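Local structure of insecticidal crystal protein Cry7Cal (Bacillus thuringiensis, 5ZI1) at residues Q294-V306 with T337-L350. The protein is an insecticidal crystal toxin of the delta endotoxin family, active against locusts, that probably acts by binding receptors in the target insect. Numbering follows the deposited sequence.
Sequences QWLTKINVRARVV and TSSGSTLSHTFDLL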
loop_
_atom_site.group_PDB
_atom_site.type_symbol
_atom_site.label_atom_id
_atom_site.label_comp_id
_atom_site.label_asym_id
_atom_site.label_seq_id
_atom_site.Cartn_x
_atom_site.Cartn_y
_atom_site.Cartn_z
ATOM N N GLN A 294 10.641 3.027 7.416
ATOM C CA GLN A 294 11.954 3.662 7.319
ATOM C C GLN A 294 11.955 4.793 6.303
ATOM O O GLN A 294 11.449 4.646 5.186
ATOM C CB GLN A 294 13.048 2.661 6.927
ATOM C CG GLN A 294 13.306 1.560 7.917
ATOM C CD GLN A 294 14.415 0.618 7.455
ATOM O OE1 GLN A 294 15.577 0.823 7.767
ATOM N NE2 GLN A 294 14.053 -0.418 6.715
ATOM N N TRP A 295 12.554 5.916 6.687
ATOM C CA TRP A 295 12.628 7.108 5.852
ATOM C C TRP A 295 14.028 7.195 5.266
ATOM O O TRP A 295 15.013 7.091 6.004
ATOM C CB TRP A 295 12.305 8.365 6.656
ATOM C CG TRP A 295 10.990 8.245 7.341
ATOM C CD1 TRP A 295 10.735 7.621 8.532
ATOM C CD2 TRP A 295 9.730 8.711 6.851
ATOM N NE1 TRP A 295 9.397 7.697 8.821
ATOM C CE2 TRP A 295 8.757 8.356 7.804
ATOM C CE3 TRP A 295 9.333 9.394 5.699
ATOM C CZ2 TRP A 295 7.410 8.668 7.644
ATOM C CZ3 TRP A 295 8.010 9.715 5.543
ATOM C CH2 TRP A 295 7.054 9.347 6.511
ATOM N N LEU A 296 14.115 7.350 3.948
ATOM C CA LEU A 296 15.418 7.380 3.291
ATOM C C LEU A 296 16.081 8.721 3.560
ATOM O O LEU A 296 15.521 9.770 3.232
ATOM C CB LEU A 296 15.255 7.145 1.797
ATOM C CG LEU A 296 16.539 6.981 0.997
ATOM C CD1 LEU A 296 17.396 5.915 1.624
ATOM C CD2 LEU A 296 16.209 6.626 -0.448
ATOM N N THR A 297 17.264 8.707 4.165
ATOM C CA THR A 297 17.946 9.971 4.418
ATOM C C THR A 297 19.223 10.173 3.606
ATOM O O THR A 297 19.693 11.310 3.513
ATOM C CB THR A 297 18.271 10.110 5.912
ATOM O OG1 THR A 297 19.250 9.130 6.278
ATOM C CG2 THR A 297 17.010 9.861 6.758
ATOM N N LYS A 298 19.789 9.127 3.004
ATOM C CA LYS A 298 21.032 9.283 2.246
ATOM C C LYS A 298 21.190 8.130 1.265
ATOM O O LYS A 298 20.745 7.018 1.531
ATOM C CB LYS A 298 22.252 9.345 3.176
ATOM C CG LYS A 298 22.806 10.744 3.425
ATOM C CD LYS A 298 23.559 10.837 4.754
ATOM C CE LYS A 298 24.696 9.819 4.864
ATOM N NZ LYS A 298 25.056 9.559 6.303
ATOM N N ILE A 299 21.837 8.404 0.131
ATOM C CA ILE A 299 22.288 7.368 -0.793
ATOM C C ILE A 299 23.708 7.692 -1.222
ATOM O O ILE A 299 23.986 8.809 -1.675
ATOM C CB ILE A 299 21.415 7.253 -2.055
ATOM C CG1 ILE A 299 19.940 7.125 -1.736
ATOM C CG2 ILE A 299 21.881 6.071 -2.896
ATOM C CD1 ILE A 299 19.077 7.274 -2.961
ATOM N N ASN A 300 24.599 6.715 -1.129
ATOM C CA ASN A 300 25.932 6.867 -1.675
ATOM C C ASN A 300 26.136 5.873 -2.815
ATOM O O ASN A 300 25.729 4.711 -2.716
ATOM C CB ASN A 300 27.007 6.668 -0.611
ATOM C CG ASN A 300 28.428 6.762 -1.208
ATOM O OD1 ASN A 300 29.185 5.782 -1.234
ATOM N ND2 ASN A 300 28.765 7.940 -1.731
ATOM N N VAL A 301 26.769 6.322 -3.893
ATOM C CA VAL A 301 27.142 5.447 -4.996
ATOM C C VAL A 301 28.650 5.519 -5.182
ATOM O O VAL A 301 29.237 6.605 -5.133
ATOM C CB VAL A 301 26.399 5.824 -6.295
ATOM C CG1 VAL A 301 27.019 5.129 -7.510
ATOM C CG2 VAL A 301 24.942 5.477 -6.179
ATOM N N ARG A 302 29.279 4.358 -5.358
ATOM C CA ARG A 302 30.675 4.256 -5.761
ATOM C C ARG A 302 30.740 3.605 -7.131
ATOM O O ARG A 302 30.074 2.586 -7.371
ATOM C CB ARG A 302 31.511 3.433 -4.783
ATOM C CG ARG A 302 31.596 4.003 -3.404
ATOM C CD ARG A 302 32.108 5.406 -3.401
ATOM N NE ARG A 302 33.023 5.590 -2.282
ATOM C CZ ARG A 302 32.753 6.313 -1.199
ATOM N NH1 ARG A 302 31.593 6.953 -1.091
ATOM N NH2 ARG A 302 33.653 6.405 -0.225
ATOM N N ALA A 303 31.567 4.169 -8.015
ATOM C CA ALA A 303 31.614 3.699 -9.384
ATOM C C ALA A 303 33.040 3.785 -9.907
ATOM O O ALA A 303 33.880 4.523 -9.378
ATOM C CB ALA A 303 30.656 4.494 -10.271
ATOM N N ARG A 304 33.309 3.001 -10.950
ATOM C CA ARG A 304 34.611 3.004 -11.597
ATOM C C ARG A 304 34.387 2.939 -13.095
ATOM O O ARG A 304 33.311 2.562 -13.560
ATOM C CB ARG A 304 35.499 1.842 -11.129
ATOM C CG ARG A 304 35.081 0.488 -11.665
ATOM C CD ARG A 304 35.963 -0.609 -11.096
ATOM N NE ARG A 304 35.407 -1.925 -11.382
ATOM C CZ ARG A 304 35.846 -2.746 -12.328
ATOM N NH1 ARG A 304 35.248 -3.916 -12.512
ATOM N NH2 ARG A 304 36.878 -2.403 -13.086
ATOM N N VAL A 305 35.421 3.328 -13.840
ATOM C CA VAL A 305 35.405 3.419 -15.297
ATOM C C VAL A 305 36.064 2.182 -15.874
ATOM O O VAL A 305 37.126 1.752 -15.409
ATOM C CB VAL A 305 36.136 4.694 -15.772
ATOM C CG1 VAL A 305 36.069 4.825 -17.282
ATOM C CG2 VAL A 305 35.554 5.930 -15.097
ATOM N N VAL A 306 35.442 1.606 -16.892
ATOM C CA VAL A 306 36.014 0.480 -17.613
ATOM C C VAL A 306 36.015 0.831 -19.091
ATOM O O VAL A 306 35.207 1.637 -19.557
ATOM C CB VAL A 306 35.246 -0.837 -17.371
ATOM C CG1 VAL A 306 35.344 -1.242 -15.905
ATOM C CG2 VAL A 306 33.804 -0.683 -17.804
ATOM N N THR A 337 30.976 -2.928 -2.999
ATOM C CA THR A 337 32.208 -2.503 -2.345
ATOM C C THR A 337 32.627 -1.158 -2.912
ATOM O O THR A 337 32.120 -0.709 -3.944
ATOM C CB THR A 337 33.332 -3.532 -2.527
ATOM O OG1 THR A 337 34.557 -3.017 -1.982
ATOM C CG2 THR A 337 33.520 -3.877 -4.017
ATOM N N SER A 338 33.561 -0.518 -2.216
ATOM C CA SER A 338 34.179 0.708 -2.701
ATOM C C SER A 338 35.585 0.483 -3.241
ATOM O O SER A 338 36.134 1.379 -3.888
ATOM C CB SER A 338 34.221 1.758 -1.585
ATOM O OG SER A 338 35.007 1.291 -0.511
ATOM N N SER A 339 36.171 -0.685 -2.995
ATOM C CA SER A 339 37.484 -0.992 -3.536
ATOM C C SER A 339 37.487 -0.854 -5.052
ATOM O O SER A 339 36.599 -1.370 -5.734
ATOM C CB SER A 339 37.890 -2.410 -3.141
ATOM O OG SER A 339 39.083 -2.778 -3.813
ATOM N N GLY A 340 38.497 -0.154 -5.577
ATOM C CA GLY A 340 38.627 0.063 -7.003
ATOM C C GLY A 340 37.765 1.175 -7.555
ATOM O O GLY A 340 37.851 1.474 -8.758
ATOM N N SER A 341 36.932 1.798 -6.728
ATOM C CA SER A 341 36.114 2.903 -7.192
ATOM C C SER A 341 36.951 4.172 -7.256
ATOM O O SER A 341 37.803 4.416 -6.400
ATOM C CB SER A 341 34.930 3.122 -6.259
ATOM O OG SER A 341 35.394 3.558 -4.994
ATOM N N THR A 342 36.691 4.979 -8.278
ATOM C CA THR A 342 37.316 6.286 -8.455
ATOM C C THR A 342 36.277 7.398 -8.469
ATOM O O THR A 342 36.635 8.570 -8.659
ATOM C CB THR A 342 38.124 6.330 -9.765
ATOM O OG1 THR A 342 37.253 6.037 -10.864
ATOM C CG2 THR A 342 39.243 5.306 -9.753
ATOM N N LEU A 343 34.996 7.054 -8.298
ATOM C CA LEU A 343 33.894 7.997 -8.408
ATOM C C LEU A 343 32.926 7.743 -7.267
ATOM O O LEU A 343 32.789 6.612 -6.787
ATOM C CB LEU A 343 33.156 7.881 -9.748
ATOM C CG LEU A 343 33.994 7.889 -11.032
ATOM C CD1 LEU A 343 33.213 7.290 -12.205
ATOM C CD2 LEU A 343 34.490 9.301 -11.373
ATOM N N SER A 344 32.243 8.809 -6.857
ATOM C CA SER A 344 31.413 8.787 -5.665
ATOM C C SER A 344 30.404 9.915 -5.748
ATOM O O SER A 344 30.744 11.024 -6.152
ATOM C CB SER A 344 32.262 8.935 -4.402
ATOM O OG SER A 344 31.442 9.063 -3.253
ATOM N N HIS A 345 29.162 9.626 -5.372
ATOM C CA HIS A 345 28.176 10.681 -5.207
ATOM C C HIS A 345 27.302 10.356 -4.010
ATOM O O HIS A 345 26.924 9.202 -3.790
ATOM C CB HIS A 345 27.311 10.872 -6.454
ATOM C CG HIS A 345 26.505 12.135 -6.432
ATOM N ND1 HIS A 345 25.306 12.249 -5.748
ATOM C CD2 HIS A 345 26.741 13.349 -6.990
ATOM C CE1 HIS A 345 24.832 13.475 -5.907
ATOM N NE2 HIS A 345 25.685 14.162 -6.657
ATOM N N THR A 346 26.995 11.377 -3.228
ATOM C CA THR A 346 26.128 11.222 -2.070
ATOM C C THR A 346 24.922 12.125 -2.266
ATOM O O THR A 346 25.069 13.341 -2.427
ATOM C CB THR A 346 26.869 11.546 -0.771
ATOM O OG1 THR A 346 27.977 10.651 -0.617
ATOM C CG2 THR A 346 25.946 11.371 0.425
ATOM N N PHE A 347 23.736 11.523 -2.299
ATOM C CA PHE A 347 22.496 12.278 -2.237
ATOM C C PHE A 347 22.105 12.439 -0.770
ATOM O O PHE A 347 22.041 11.450 -0.034
ATOM C CB PHE A 347 21.375 11.567 -2.992
ATOM C CG PHE A 347 21.667 11.234 -4.450
ATOM C CD1 PHE A 347 22.301 10.053 -4.800
ATOM C CD2 PHE A 347 21.196 12.052 -5.466
ATOM C CE1 PHE A 347 22.512 9.718 -6.149
ATOM C CE2 PHE A 347 21.391 11.723 -6.809
ATOM C CZ PHE A 347 22.045 10.549 -7.151
ATOM N N ASP A 348 21.841 13.675 -0.340
ATOM C CA ASP A 348 21.373 13.945 1.020
ATOM C C ASP A 348 19.870 14.168 0.955
ATOM O O ASP A 348 19.411 15.196 0.444
ATOM C CB ASP A 348 22.094 15.148 1.621
ATOM C CG ASP A 348 23.604 14.944 1.690
ATOM O OD1 ASP A 348 24.336 15.621 0.911
ATOM O OD2 ASP A 348 24.065 14.135 2.532
ATOM N N LEU A 349 19.103 13.200 1.455
ATOM C CA LEU A 349 17.663 13.175 1.226
ATOM C C LEU A 349 16.810 13.404 2.473
ATOM O O LEU A 349 15.585 13.535 2.332
ATOM C CB LEU A 349 17.259 11.852 0.574
ATOM C CG LEU A 349 18.099 11.493 -0.649
ATOM C CD1 LEU A 349 17.536 10.241 -1.249
ATOM C CD2 LEU A 349 18.125 12.618 -1.673
ATOM N N LEU A 350 17.398 13.476 3.670
ATOM C CA LEU A 350 16.638 13.904 4.843
ATOM C C LEU A 350 15.823 15.150 4.508
ATOM O O LEU A 350 16.317 16.067 3.848
ATOM C CB LEU A 350 17.587 14.182 6.011
ATOM C CG LEU A 350 16.953 14.770 7.276
ATOM C CD1 LEU A 350 15.940 13.796 7.892
ATOM C CD2 LEU A 350 17.977 15.204 8.315
HETATM O O HOH W 1 37.874 4.231 -12.565
#
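N300 reaches across to two hydroxyls of the neighbouring strand: its ND2 donates to T346 OG1 at 3.0 Å and to S344 OG at 3.3 Å, the serine oxygen lying in the amide plane and the threonine oxygen tilted from it. With CG anti to the backbone N (chi1 177°), the amide lies over the gap between the strands, and its two N-H groups suit a place between residues i and i+2 of the partner. Beside it R302 bends back, so that its CD packs 3.7 Å from S344 CB and its CG lies against S338 CB; a long, flexible chain can cover the small serines while its charge stays near the surface.

The other face is mostly apolar. L349 CD1 rests on both I299 CD1 (3.8 Å) and L296 CD2 (3.9 Å), I299 CB rests against F347 CD1, and A303, with only a methyl group, sits opposite L343, whose CD1 also meets V305 CG2. H345 also lies here: its imidazole, tilted steeply against the ring of F347, two residues along the same strand, brings ND1 3.7 Å above the ring centre.

Paired antiparallel bonds at I299–F347 and V301–H345 fix this register. At one end T297 O accepts from both L349 N and L350 N; at the other, T342 and L343 both face A303, a classic beta bulge. A type II turn from S338 to S341 places G340 at positive phi, and S338 O takes both N and OG of S341. L432 and V435 of strand 430-437 and F392 of strand 387-393 cover the apolar part. Strand 343-348 is an edge of the four-stranded antiparallel sheet, paired with inner strand 294-306, in 3-2-1-4 order: a Greek key in the beta-sheet middle domain of three-domain Cry toxins.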